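Local structure of Mypaa.01249.c (Mycobacterium paratuberculosis, 3RD5) at residues Thr176-Gln180 and Pro244-Phe248; Asn124-Pro128 and Thr287-Leu291; Ala94-Val99 and Ser110-Asn115; Ala37-Val43 and Ala61-Glu65. The protein probably works as an oxidoreductase of the short-chain dehydrogenase/reductase family, though its substrate is not known. All blocks are in the same frame, centred on the assembly; numbering follows the deposited sequence. Where two conformers were deposited one is given.

Contact 1 of 4, residues Thr176-Gln180 and Pro244-Phe248; sequences TSELQ and PGDSF
Q180 leans from helix 161-185 against the turn at G245 and D246, and its side chain can be followed atom by atom. CB starts beside the CB of D246, 4.2 Å away. With CG anti to the backbone N (chi1 -176°), the chain reaches over the turn, where Q180 CG passes 3.9 Å from D246 N. A bend at chi2 then turns the carboxamide along the glycine: CD packs on G245 CA, and Q180 OE1 closes to 3.2 Å from that same G245 CA. OE1 is hydrogen-bonded to A192 N in strand 191-195 and NE2 to T184 OG1, so the amide is fixed at both ends and meets the turn mainly by packing.

The turn is type II, running from P244 to S247 with D246 at positive phi. S247 OG donates to P244 O at 2.7 Å and reinforces a weak backbone closure. D246 points its carboxylate at the helix. S177 OG, modelled in two conformers, lies 3.0 Å from D246 OD2; a bond there is possible but doubtful, because the same proton may go instead to L173 O, itself a weak bond. OD1 has the firmer partner, a salt bridge to R264. The methyl T176 CG2 lies 3.6 Å from D246 OD1, while T176 OG1 turns back to N172 O.

The turn leads into strand 248-251 of the Rossmann-type sheet. Since the sturdy polar bonds of Q180 and D246 go to A192 and R264, the helix and turn are positioned largely by shared neighbours, and the attraction directly between them is modest.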
loop_
_atom_site.group_PDB
_atom_site.type_symbol
_atom_site.label_atom_id
_atom_site.label_comp_id
_atom_site.label_asym_id
_atom_site.label_seq_id
_atom_site.Cartn_x
_atom_site.Cartn_y
_atom_site.Cartn_z
ATOM N N THR A 176 5.130 -7.550 1.659
ATOM C CA THR A 176 5.101 -7.942 0.251
ATOM C C THR A 176 5.872 -9.242 -0.013
ATOM O O THR A 176 5.357 -10.152 -0.688
ATOM C CB THR A 176 5.658 -6.823 -0.595
ATOM O OG1 THR A 176 4.855 -5.633 -0.457
ATOM C CG2 THR A 176 5.739 -7.202 -2.123
ATOM N N SER A 177 7.066 -9.371 0.549
ATOM C CA SER A 177 7.881 -10.589 0.363
ATOM C C SER A 177 7.211 -11.817 0.948
ATOM O O SER A 177 7.154 -12.869 0.315
ATOM C CB SER A 177 9.249 -10.408 1.006
ATOM O OG SER A 177 9.995 -9.405 0.342
ATOM N N GLU A 178 6.706 -11.698 2.183
ATOM C CA GLU A 178 6.090 -12.849 2.835
ATOM C C GLU A 178 4.755 -13.192 2.189
ATOM O O GLU A 178 4.437 -14.361 2.026
ATOM C CB GLU A 178 5.975 -12.649 4.336
ATOM C CG GLU A 178 5.289 -13.758 5.114
ATOM C CD GLU A 178 6.004 -15.070 5.188
ATOM O OE1 GLU A 178 7.138 -15.186 4.704
ATOM O OE2 GLU A 178 5.379 -15.995 5.791
ATOM N N LEU A 179 3.995 -12.188 1.785
ATOM C CA LEU A 179 2.722 -12.438 1.072
ATOM C C LEU A 179 3.040 -13.218 -0.213
ATOM O O LEU A 179 2.384 -14.223 -0.524
ATOM C CB LEU A 179 1.998 -11.126 0.735
ATOM C CG LEU A 179 0.712 -11.276 -0.066
ATOM C CD1 LEU A 179 -0.305 -12.246 0.570
ATOM C CD2 LEU A 179 0.066 -9.912 -0.261
ATOM N N GLN A 180 4.051 -12.797 -0.982
ATOM C CA GLN A 180 4.368 -13.526 -2.191
ATOM C C GLN A 180 4.790 -14.956 -1.887
ATOM O O GLN A 180 4.387 -15.889 -2.593
ATOM C CB GLN A 180 5.433 -12.799 -3.015
ATOM C CG GLN A 180 5.699 -13.520 -4.351
ATOM C CD GLN A 180 4.479 -13.548 -5.224
ATOM O OE1 GLN A 180 3.982 -12.515 -5.632
ATOM N NE2 GLN A 180 3.998 -14.750 -5.557
ATOM N N PRO A 244 7.598 -10.011 -12.182
ATOM C CA PRO A 244 7.670 -11.124 -11.262
ATOM C C PRO A 244 7.148 -10.752 -9.868
ATOM O O PRO A 244 7.234 -9.612 -9.430
ATOM C CB PRO A 244 9.174 -11.407 -11.167
ATOM C CG PRO A 244 9.823 -10.713 -12.245
ATOM C CD PRO A 244 8.900 -9.608 -12.711
ATOM N N GLY A 245 6.588 -11.737 -9.179
ATOM C CA GLY A 245 6.174 -11.554 -7.804
ATOM C C GLY A 245 7.306 -11.045 -6.928
ATOM O O GLY A 245 8.480 -11.347 -7.170
ATOM N N ASP A 246 6.948 -10.197 -5.967
ATOM C CA ASP A 246 7.914 -9.510 -5.090
ATOM C C ASP A 246 8.847 -8.556 -5.805
ATOM O O ASP A 246 9.937 -8.264 -5.311
ATOM C CB ASP A 246 8.703 -10.500 -4.179
ATOM C CG ASP A 246 9.356 -9.821 -2.976
ATOM O OD1 ASP A 246 8.955 -8.765 -2.578
ATOM O OD2 ASP A 246 10.344 -10.425 -2.481
ATOM N N SER A 247 8.421 -7.990 -6.924
ATOM C CA SER A 247 9.145 -6.882 -7.523
ATOM C C SER A 247 8.837 -5.609 -6.761
ATOM O O SER A 247 7.715 -5.438 -6.279
ATOM C CB SER A 247 8.729 -6.665 -8.965
ATOM O OG SER A 247 9.082 -7.742 -9.805
ATOM N N PHE A 248 9.800 -4.711 -6.681
ATOM C CA PHE A 248 9.671 -3.386 -6.075
ATOM C C PHE A 248 10.039 -2.361 -7.165
ATOM O O PHE A 248 11.140 -2.490 -7.736
ATOM C CB PHE A 248 10.691 -3.281 -4.937
ATOM C CG PHE A 248 10.638 -2.022 -4.099
ATOM C CD1 PHE A 248 9.489 -1.284 -3.918
ATOM C CD2 PHE A 248 11.793 -1.609 -3.440
ATOM C CE1 PHE A 248 9.441 -0.166 -3.043
ATOM C CE2 PHE A 248 11.756 -0.518 -2.571
ATOM C CZ PHE A 248 10.602 0.207 -2.381
#

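Contact 2 of 4, residues Asn124-Pro128 and Thr287-Leu291; sequences NLLLP and TEFPL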
loop_
_atom_site.group_PDB
_atom_site.type_symbol
_atom_site.label_atom_id
_atom_site.label_comp_id
_atom_site.label_asym_id
_atom_site.label_seq_id
_atom_site.Cartn_x
_atom_site.Cartn_y
_atom_site.Cartn_z
ATOM N N ASN A 124 -5.692 -9.486 3.867
ATOM C CA ASN A 124 -6.102 -10.848 4.192
ATOM C C ASN A 124 -7.609 -11.027 4.005
ATOM O O ASN A 124 -8.046 -12.115 3.614
ATOM C CB ASN A 124 -5.739 -11.211 5.643
ATOM C CG ASN A 124 -4.312 -11.610 5.799
ATOM O OD1 ASN A 124 -3.707 -12.192 4.879
ATOM N ND2 ASN A 124 -3.759 -11.343 7.014
ATOM N N LEU A 125 -8.395 -10.006 4.287
ATOM C CA LEU A 125 -9.845 -10.107 4.148
ATOM C C LEU A 125 -10.291 -10.088 2.681
ATOM O O LEU A 125 -11.272 -10.773 2.339
ATOM C CB LEU A 125 -10.519 -8.991 4.924
ATOM C CG LEU A 125 -10.395 -9.085 6.439
ATOM C CD1 LEU A 125 -10.764 -7.767 7.101
ATOM C CD2 LEU A 125 -11.252 -10.256 6.999
ATOM N N LEU A 126 -9.570 -9.402 1.800
ATOM C CA LEU A 126 -9.928 -9.343 0.372
ATOM C C LEU A 126 -9.350 -10.470 -0.487
ATOM O O LEU A 126 -9.870 -10.765 -1.570
ATOM C CB LEU A 126 -9.533 -8.001 -0.218
ATOM C CG LEU A 126 -10.308 -6.798 0.288
ATOM C CD1 LEU A 126 -9.797 -5.473 -0.368
ATOM C CD2 LEU A 126 -11.809 -6.968 -0.004
ATOM N N LEU A 127 -8.230 -11.069 -0.059
ATOM C CA LEU A 127 -7.507 -12.031 -0.869
ATOM C C LEU A 127 -8.359 -13.123 -1.530
ATOM O O LEU A 127 -8.122 -13.409 -2.711
ATOM C CB LEU A 127 -6.361 -12.689 -0.090
ATOM C CG LEU A 127 -5.036 -11.957 -0.097
ATOM C CD1 LEU A 127 -4.087 -12.561 0.941
ATOM C CD2 LEU A 127 -4.327 -11.942 -1.462
ATOM N N PRO A 128 -9.331 -13.692 -0.812
ATOM C CA PRO A 128 -10.165 -14.729 -1.449
ATOM C C PRO A 128 -10.991 -14.254 -2.643
ATOM O O PRO A 128 -11.531 -15.111 -3.380
ATOM C CB PRO A 128 -11.077 -15.183 -0.304
ATOM C CG PRO A 128 -10.355 -14.816 0.917
ATOM C CD PRO A 128 -9.668 -13.534 0.613
ATOM N N THR A 287 -6.494 -11.315 12.015
ATOM C CA THR A 287 -6.706 -11.784 10.638
ATOM C C THR A 287 -5.572 -12.740 10.305
ATOM O O THR A 287 -4.517 -12.738 10.941
ATOM C CB THR A 287 -6.775 -10.653 9.565
ATOM O OG1 THR A 287 -5.482 -10.059 9.413
ATOM C CG2 THR A 287 -7.808 -9.618 9.967
ATOM N N GLU A 288 -5.818 -13.623 9.356
ATOM C CA GLU A 288 -4.834 -14.602 8.931
ATOM C C GLU A 288 -4.824 -14.790 7.430
ATOM O O GLU A 288 -5.821 -14.516 6.761
ATOM C CB GLU A 288 -5.047 -15.953 9.610
ATOM C CG GLU A 288 -6.270 -16.687 9.242
ATOM C CD GLU A 288 -6.396 -18.057 9.941
ATOM O OE1 GLU A 288 -5.708 -18.301 10.967
ATOM O OE2 GLU A 288 -7.187 -18.888 9.437
ATOM N N PHE A 289 -3.713 -15.267 6.903
ATOM C CA PHE A 289 -3.611 -15.610 5.485
ATOM C C PHE A 289 -4.674 -16.665 5.159
ATOM O O PHE A 289 -4.692 -17.722 5.811
ATOM C CB PHE A 289 -2.207 -16.136 5.144
ATOM C CG PHE A 289 -2.022 -16.454 3.698
ATOM C CD1 PHE A 289 -1.845 -15.442 2.769
ATOM C CD2 PHE A 289 -2.046 -17.762 3.245
ATOM C CE1 PHE A 289 -1.653 -15.734 1.426
ATOM C CE2 PHE A 289 -1.858 -18.041 1.916
ATOM C CZ PHE A 289 -1.694 -17.045 0.993
ATOM N N PRO A 290 -5.542 -16.422 4.160
ATOM C CA PRO A 290 -6.748 -17.261 3.995
ATOM C C PRO A 290 -6.666 -18.283 2.881
ATOM O O PRO A 290 -7.637 -19.060 2.701
ATOM C CB PRO A 290 -7.796 -16.212 3.630
ATOM C CG PRO A 290 -7.031 -15.297 2.798
ATOM C CD PRO A 290 -5.714 -15.127 3.477
ATOM N N LEU A 291 -5.564 -18.342 2.135
ATOM C CA LEU A 291 -5.484 -19.247 0.988
ATOM C C LEU A 291 -4.674 -20.489 1.309
ATOM O O LEU A 291 -4.131 -20.654 2.414
ATOM C CB LEU A 291 -4.925 -18.540 -0.245
ATOM C CG LEU A 291 -5.543 -17.191 -0.624
ATOM C CD1 LEU A 291 -4.880 -16.562 -1.869
ATOM C CD2 LEU A 291 -7.054 -17.324 -0.834
ATOM O OXT LEU A 291 -4.615 -21.384 0.424
#
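N124 and T287 join the end of helix 110-126 to the C-terminal tail, which lies across one flank of this Rossmann-type fold after helix 271-285. The two side chains run obliquely to each other, and N124 ND2 donates to T287 OG1 at 3.2 Å with an almost straight N-H...O angle of 173°, the acceptor lying within 4° of the amide plane. T287 OG1 sits between its backbone N and carbonyl carbon (chi1 69°), which turns it to the asparagine; it also bonds T285 OG1.

The flat carboxamide is covered on one face by the backbone of the tail, E288 O standing over N124 CG at 3.4 Å. Farther along the tail the meetings turn apolar and steep. L127 and F289 cross at about a right angle, the methyl CD1 of L127 lying 4.0 Å from F289 CE1. L127 and P290 do the same, with CB of the leucine 3.9 Å from CG of the proline. P128 and P290 are also set crosswise, their CG atoms 3.8 Å apart, so the P290 ring rests in the angle between L127 and P128. L291 closes the row by bringing CD2 over P128 CA.

Behind these side chains stand L179 of helix 161-185, which touches both L127 and F289, and W278 of helix 271-285, against N124 and F289. The amide oxygen N124 OD1 is buried here without a hydrogen-bond partner in the model, and its nearest atom across the contact is F289 CA at 3.5 Å.

Contact 3 of 4, residues Ala94-Val99 and Ser110-Asn115; sequences AGIMAV and SQIGTN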
loop_
_atom_site.group_PDB
_atom_site.type_symbol
_atom_site.label_atom_id
_atom_site.label_comp_id
_atom_site.label_asym_id
_atom_site.label_seq_id
_atom_site.Cartn_x
_atom_site.Cartn_y
_atom_site.Cartn_z
ATOM N N ALA A 94 -2.663 4.378 0.938
ATOM C CA ALA A 94 -2.836 5.370 1.991
ATOM C C ALA A 94 -1.668 5.334 2.952
ATOM O O ALA A 94 -1.207 4.280 3.344
ATOM C CB ALA A 94 -4.122 5.093 2.795
ATOM N N GLY A 95 -1.238 6.489 3.422
ATOM C CA GLY A 95 -0.214 6.529 4.452
ATOM C C GLY A 95 -0.239 7.844 5.192
ATOM O O GLY A 95 -0.730 8.875 4.686
ATOM N N ILE A 96 0.275 7.787 6.407
ATOM C CA ILE A 96 0.637 8.976 7.153
ATOM C C ILE A 96 2.148 8.934 7.400
ATOM O O ILE A 96 2.752 7.873 7.455
ATOM C CB ILE A 96 -0.170 9.110 8.473
ATOM C CG1 ILE A 96 0.036 7.936 9.390
ATOM C CG2 ILE A 96 -1.684 9.306 8.148
ATOM C CD1 ILE A 96 -0.636 8.117 10.799
ATOM N N MET A 97 2.751 10.091 7.621
ATOM C CA MET A 97 4.194 10.230 7.572
ATOM C C MET A 97 4.751 11.214 8.609
ATOM O O MET A 97 4.490 12.424 8.537
ATOM C CB MET A 97 4.674 10.663 6.146
ATOM C CG MET A 97 6.170 10.739 6.011
ATOM S SD MET A 97 6.736 11.055 4.298
ATOM C CE MET A 97 6.275 12.786 4.084
ATOM N N ALA A 98 5.576 10.683 9.509
ATOM C CA ALA A 98 6.371 11.496 10.456
ATOM C C ALA A 98 5.523 12.433 11.297
ATOM O O ALA A 98 5.808 13.601 11.487
ATOM C CB ALA A 98 7.470 12.232 9.710
ATOM N N VAL A 99 4.454 11.873 11.829
ATOM C CA VAL A 99 3.480 12.538 12.706
ATOM C C VAL A 99 3.867 12.319 14.190
ATOM O O VAL A 99 4.701 11.458 14.495
ATOM C CB VAL A 99 2.062 12.003 12.452
ATOM C CG1 VAL A 99 1.593 12.385 11.017
ATOM C CG2 VAL A 99 1.962 10.507 12.677
ATOM N N SER A 110 0.329 5.017 15.537
ATOM C CA SER A 110 -0.487 5.361 14.361
ATOM C C SER A 110 0.150 5.074 13.004
ATOM O O SER A 110 -0.560 4.721 12.065
ATOM C CB SER A 110 -1.034 6.798 14.440
ATOM O OG SER A 110 -0.019 7.770 14.218
ATOM N N GLN A 111 1.461 5.205 12.892
ATOM C CA GLN A 111 2.104 4.970 11.596
ATOM C C GLN A 111 2.122 3.476 11.288
ATOM O O GLN A 111 1.731 3.066 10.193
ATOM C CB GLN A 111 3.480 5.626 11.507
ATOM C CG GLN A 111 3.411 7.127 11.712
ATOM C CD GLN A 111 4.702 7.825 11.397
ATOM O OE1 GLN A 111 5.124 7.895 10.225
ATOM N NE2 GLN A 111 5.352 8.372 12.429
ATOM N N ILE A 112 2.629 2.645 12.187
ATOM C CA ILE A 112 2.587 1.193 11.923
ATOM C C ILE A 112 1.137 0.735 11.797
ATOM O O ILE A 112 0.826 -0.146 10.969
ATOM C CB ILE A 112 3.396 0.392 12.964
ATOM C CG1 ILE A 112 3.642 -1.037 12.524
ATOM C CG2 ILE A 112 2.716 0.374 14.342
ATOM C CD1 ILE A 112 4.656 -1.189 11.376
ATOM N N GLY A 113 0.246 1.317 12.588
ATOM C CA GLY A 113 -1.160 0.907 12.583
ATOM C C GLY A 113 -1.865 1.225 11.276
ATOM O O GLY A 113 -2.655 0.406 10.768
ATOM N N THR A 114 -1.649 2.404 10.754
ATOM C CA THR A 114 -2.287 2.856 9.514
ATOM C C THR A 114 -1.613 2.219 8.302
ATOM O O THR A 114 -2.252 1.618 7.436
ATOM C CB THR A 114 -2.187 4.387 9.356
ATOM O OG1 THR A 114 -2.797 5.032 10.488
ATOM C CG2 THR A 114 -2.866 4.870 8.051
ATOM N N ASN A 115 -0.289 2.356 8.215
ATOM C CA ASN A 115 0.435 2.093 6.982
ATOM C C ASN A 115 0.627 0.607 6.762
ATOM O O ASN A 115 0.612 0.142 5.626
ATOM C CB ASN A 115 1.798 2.765 7.054
ATOM C CG ASN A 115 1.742 4.286 7.140
ATOM O OD1 ASN A 115 0.675 4.898 6.975
ATOM N ND2 ASN A 115 2.899 4.916 7.400
#
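N115 grips the backbone of I96 with both ends of its carboxamide. I96 N donates to N115 OD1 at 3.0 Å, in the carbonyl plane and on a lone pair. N115 ND2 returns the bond to I96 O, also at 3.0 Å, with an N-H...O angle of 172° and the acceptor almost in the amide plane. This two-way pairing treats I96 much as a neighbouring strand would and fixes the rotation of the amide, which also bonds S168 OG through ND2.

One helical turn earlier, Q111 OE1 accepts A98 N at 2.9 Å. The length is ordinary, but this N-H arrives above the carbonyl plane, 51° out of it, and so off the lone pair. The other end of the Q111 amide is tied to P161 O and Y159 OH.

Outside these bonds, aliphatic carbons of I96 and V99 pack on the polar start of the helix and on the aliphatic part of Q111. I96 holds CG1 in the crowded position between its backbone N and carbonyl carbon (chi1 59°), which carries I96 CD1 to 3.5 Å from S110 OG and near T114 OG1. V99 CG2 settles 3.8 Å from Q111 CG, the two side chains sliding past each other in opposite directions.

The loop follows strand 87-92, and A94 and G95 end the NNAG sequence characteristic of short-chain dehydrogenases; helix 110-126 carries a wider pi-type turn at 112-115, where N115 sits. The helix amides hold the loop at I96 and A98 by main-chain atoms, a grip that does not depend on the loop's side chains there.

Contact 4 of 4, residues Ala37-Val43 and Ala61-Glu65; sequences ARRGATV and AGQVE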
loop_
_atom_site.group_PDB
_atom_site.type_symbol
_atom_site.label_atom_id
_atom_site.label_comp_id
_atom_site.label_asym_id
_atom_site.label_seq_id
_atom_site.Cartn_x
_atom_site.Cartn_y
_atom_site.Cartn_z
ATOM N N ALA A 37 -8.881 5.212 -13.925
ATOM C CA ALA A 37 -10.234 5.456 -14.394
ATOM C C ALA A 37 -10.239 5.941 -15.863
ATOM O O ALA A 37 -11.134 5.590 -16.628
ATOM C CB ALA A 37 -10.962 6.485 -13.467
ATOM N N ARG A 38 -9.270 6.773 -16.234
ATOM C CA ARG A 38 -9.158 7.258 -17.632
ATOM C C ARG A 38 -8.960 6.087 -18.613
ATOM O O ARG A 38 -9.323 6.204 -19.790
ATOM C CB ARG A 38 -7.994 8.273 -17.750
ATOM C CG ARG A 38 -7.668 8.801 -19.137
ATOM C CD ARG A 38 -6.339 9.625 -19.244
ATOM N NE ARG A 38 -5.111 8.941 -18.731
ATOM C CZ ARG A 38 -4.323 8.132 -19.461
ATOM N NH1 ARG A 38 -4.622 7.873 -20.738
ATOM N NH2 ARG A 38 -3.257 7.544 -18.891
ATOM N N ARG A 39 -8.378 4.986 -18.115
ATOM C CA ARG A 39 -8.139 3.774 -18.911
ATOM C C ARG A 39 -9.248 2.730 -18.758
ATOM O O ARG A 39 -9.087 1.591 -19.207
ATOM C CB ARG A 39 -6.764 3.198 -18.614
ATOM C CG ARG A 39 -5.594 4.172 -18.971
ATOM C CD ARG A 39 -5.562 4.591 -20.360
ATOM N NE ARG A 39 -5.120 3.513 -21.224
ATOM C CZ ARG A 39 -5.526 3.284 -22.467
ATOM N NH1 ARG A 39 -6.447 4.054 -23.074
ATOM N NH2 ARG A 39 -5.000 2.262 -23.121
ATOM N N GLY A 40 -10.388 3.128 -18.189
ATOM C CA GLY A 40 -11.571 2.286 -18.142
ATOM C C GLY A 40 -11.777 1.468 -16.893
ATOM O O GLY A 40 -12.738 0.684 -16.830
ATOM N N ALA A 41 -10.932 1.645 -15.883
ATOM C CA ALA A 41 -11.101 0.882 -14.635
ATOM C C ALA A 41 -12.322 1.328 -13.854
ATOM O O ALA A 41 -12.671 2.514 -13.831
ATOM C CB ALA A 41 -9.895 1.034 -13.704
ATOM N N THR A 42 -12.944 0.385 -13.149
ATOM C CA THR A 42 -13.895 0.704 -12.088
ATOM C C THR A 42 -13.056 0.844 -10.823
ATOM O O THR A 42 -12.555 -0.144 -10.299
ATOM C CB THR A 42 -14.953 -0.388 -11.925
ATOM O OG1 THR A 42 -15.743 -0.468 -13.139
ATOM C CG2 THR A 42 -15.870 -0.079 -10.758
ATOM N N VAL A 43 -12.893 2.076 -10.343
ATOM C CA VAL A 43 -12.037 2.364 -9.183
ATOM C C VAL A 43 -12.889 2.563 -7.943
ATOM O O VAL A 43 -13.908 3.273 -7.998
ATOM C CB VAL A 43 -11.164 3.612 -9.399
ATOM C CG1 VAL A 43 -10.298 3.892 -8.165
ATOM C CG2 VAL A 43 -10.281 3.470 -10.651
ATOM N N ALA A 61 -12.867 11.989 -14.842
ATOM C CA ALA A 61 -13.301 11.160 -15.964
ATOM C C ALA A 61 -13.226 9.666 -15.637
ATOM O O ALA A 61 -12.306 9.206 -14.908
ATOM C CB ALA A 61 -12.497 11.479 -17.229
ATOM N N GLY A 62 -14.166 8.890 -16.156
ATOM C CA GLY A 62 -14.244 7.482 -15.820
ATOM C C GLY A 62 -14.985 7.266 -14.491
ATOM O O GLY A 62 -15.689 8.161 -14.014
ATOM N N GLN A 63 -14.817 6.077 -13.931
ATOM C CA GLN A 63 -15.605 5.600 -12.777
ATOM C C GLN A 63 -14.769 5.519 -11.498
ATOM O O GLN A 63 -14.033 4.550 -11.289
ATOM C CB GLN A 63 -16.226 4.260 -13.115
ATOM C CG GLN A 63 -17.258 4.394 -14.200
ATOM C CD GLN A 63 -17.940 3.086 -14.529
ATOM O OE1 GLN A 63 -17.611 2.449 -15.520
ATOM N NE2 GLN A 63 -18.894 2.663 -13.674
ATOM N N VAL A 64 -14.812 6.576 -10.664
ATOM C CA VAL A 64 -14.161 6.542 -9.339
ATOM C C VAL A 64 -15.258 6.677 -8.290
ATOM O O VAL A 64 -15.870 7.750 -8.158
ATOM C CB VAL A 64 -13.121 7.659 -9.158
ATOM C CG1 VAL A 64 -12.440 7.520 -7.803
ATOM C CG2 VAL A 64 -12.074 7.635 -10.273
ATOM N N GLU A 65 -15.529 5.575 -7.584
ATOM C CA GLU A 65 -16.493 5.509 -6.488
ATOM C C GLU A 65 -15.783 5.723 -5.171
ATOM O O GLU A 65 -14.697 5.236 -5.008
ATOM C CB GLU A 65 -17.222 4.145 -6.445
ATOM C CG GLU A 65 -18.264 4.040 -5.316
ATOM C CD GLU A 65 -18.814 2.647 -5.069
ATOM O OE1 GLU A 65 -18.463 1.690 -5.801
ATOM O OE2 GLU A 65 -19.636 2.536 -4.118
HETATM O O HOH W 1 -13.351 4.264 -15.721
#
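A37 and V64 make the tight side: A37 CB, at the end of helix 27-38, lies 3.6 Å from V64 CG2 and 3.4 Å from A61 O. In V64, CG1 is anti to the backbone N (chi1 -177°), which leaves CG2 anti to the carbonyl carbon and turned to A37; the same methyl packs against V43 CB. Next to it the backbones are firmly joined. V43 N donates to Q63 O at 2.9 Å, and V43 O accepts E65 N at 2.8 Å, with V64 CA-H as a second, softer contact on that oxygen.

These are parallel strand bonds, between strands 42-47 and 63-68 of the Rossmann-type sheet. Helix 50-57 makes the beta-alpha-beta crossover between them, and 63-68 is the outermost strand on this side. V43 and V64 share one face of the sheet, where V43 also meets A33 and I21; T42 and Q63 point to the other.

Ahead of the strands the pairing opens. Helix 27-38 stops in a Schellman motif with G40 at positive phi, and a water bridges the two backbones, giving its protons to A37 O and A41 O, each at 2.7 Å, and accepting Q63 N. The side chain of Q63 is exposed and extended. E65 turns its carboxylate to a salt bridge with R67.

Contacts 1 and 2 touch: L179, in the helix segment of contact 1, packs on L127 and F289 of contact 2, so helix 161-185 lies between the turn at 244-248 and the C-terminal tail. Contacts 2 and 3 use opposite ends of helix 110-126, their centres about 22 Å apart. Contacts 3 and 4 touch no other; contact 4 lies on the edge strand 63-68. Contact 1 is at the surface; the other three are partly buried. Chemistry follows place: amide-to-backbone bonds at the loop of contact 3, strand pairing with a bridging water in contact 4, one amide-to-hydroxyl bond beside crossed apolar packing at the tail, and polar ends turned to outside partners in contact 1.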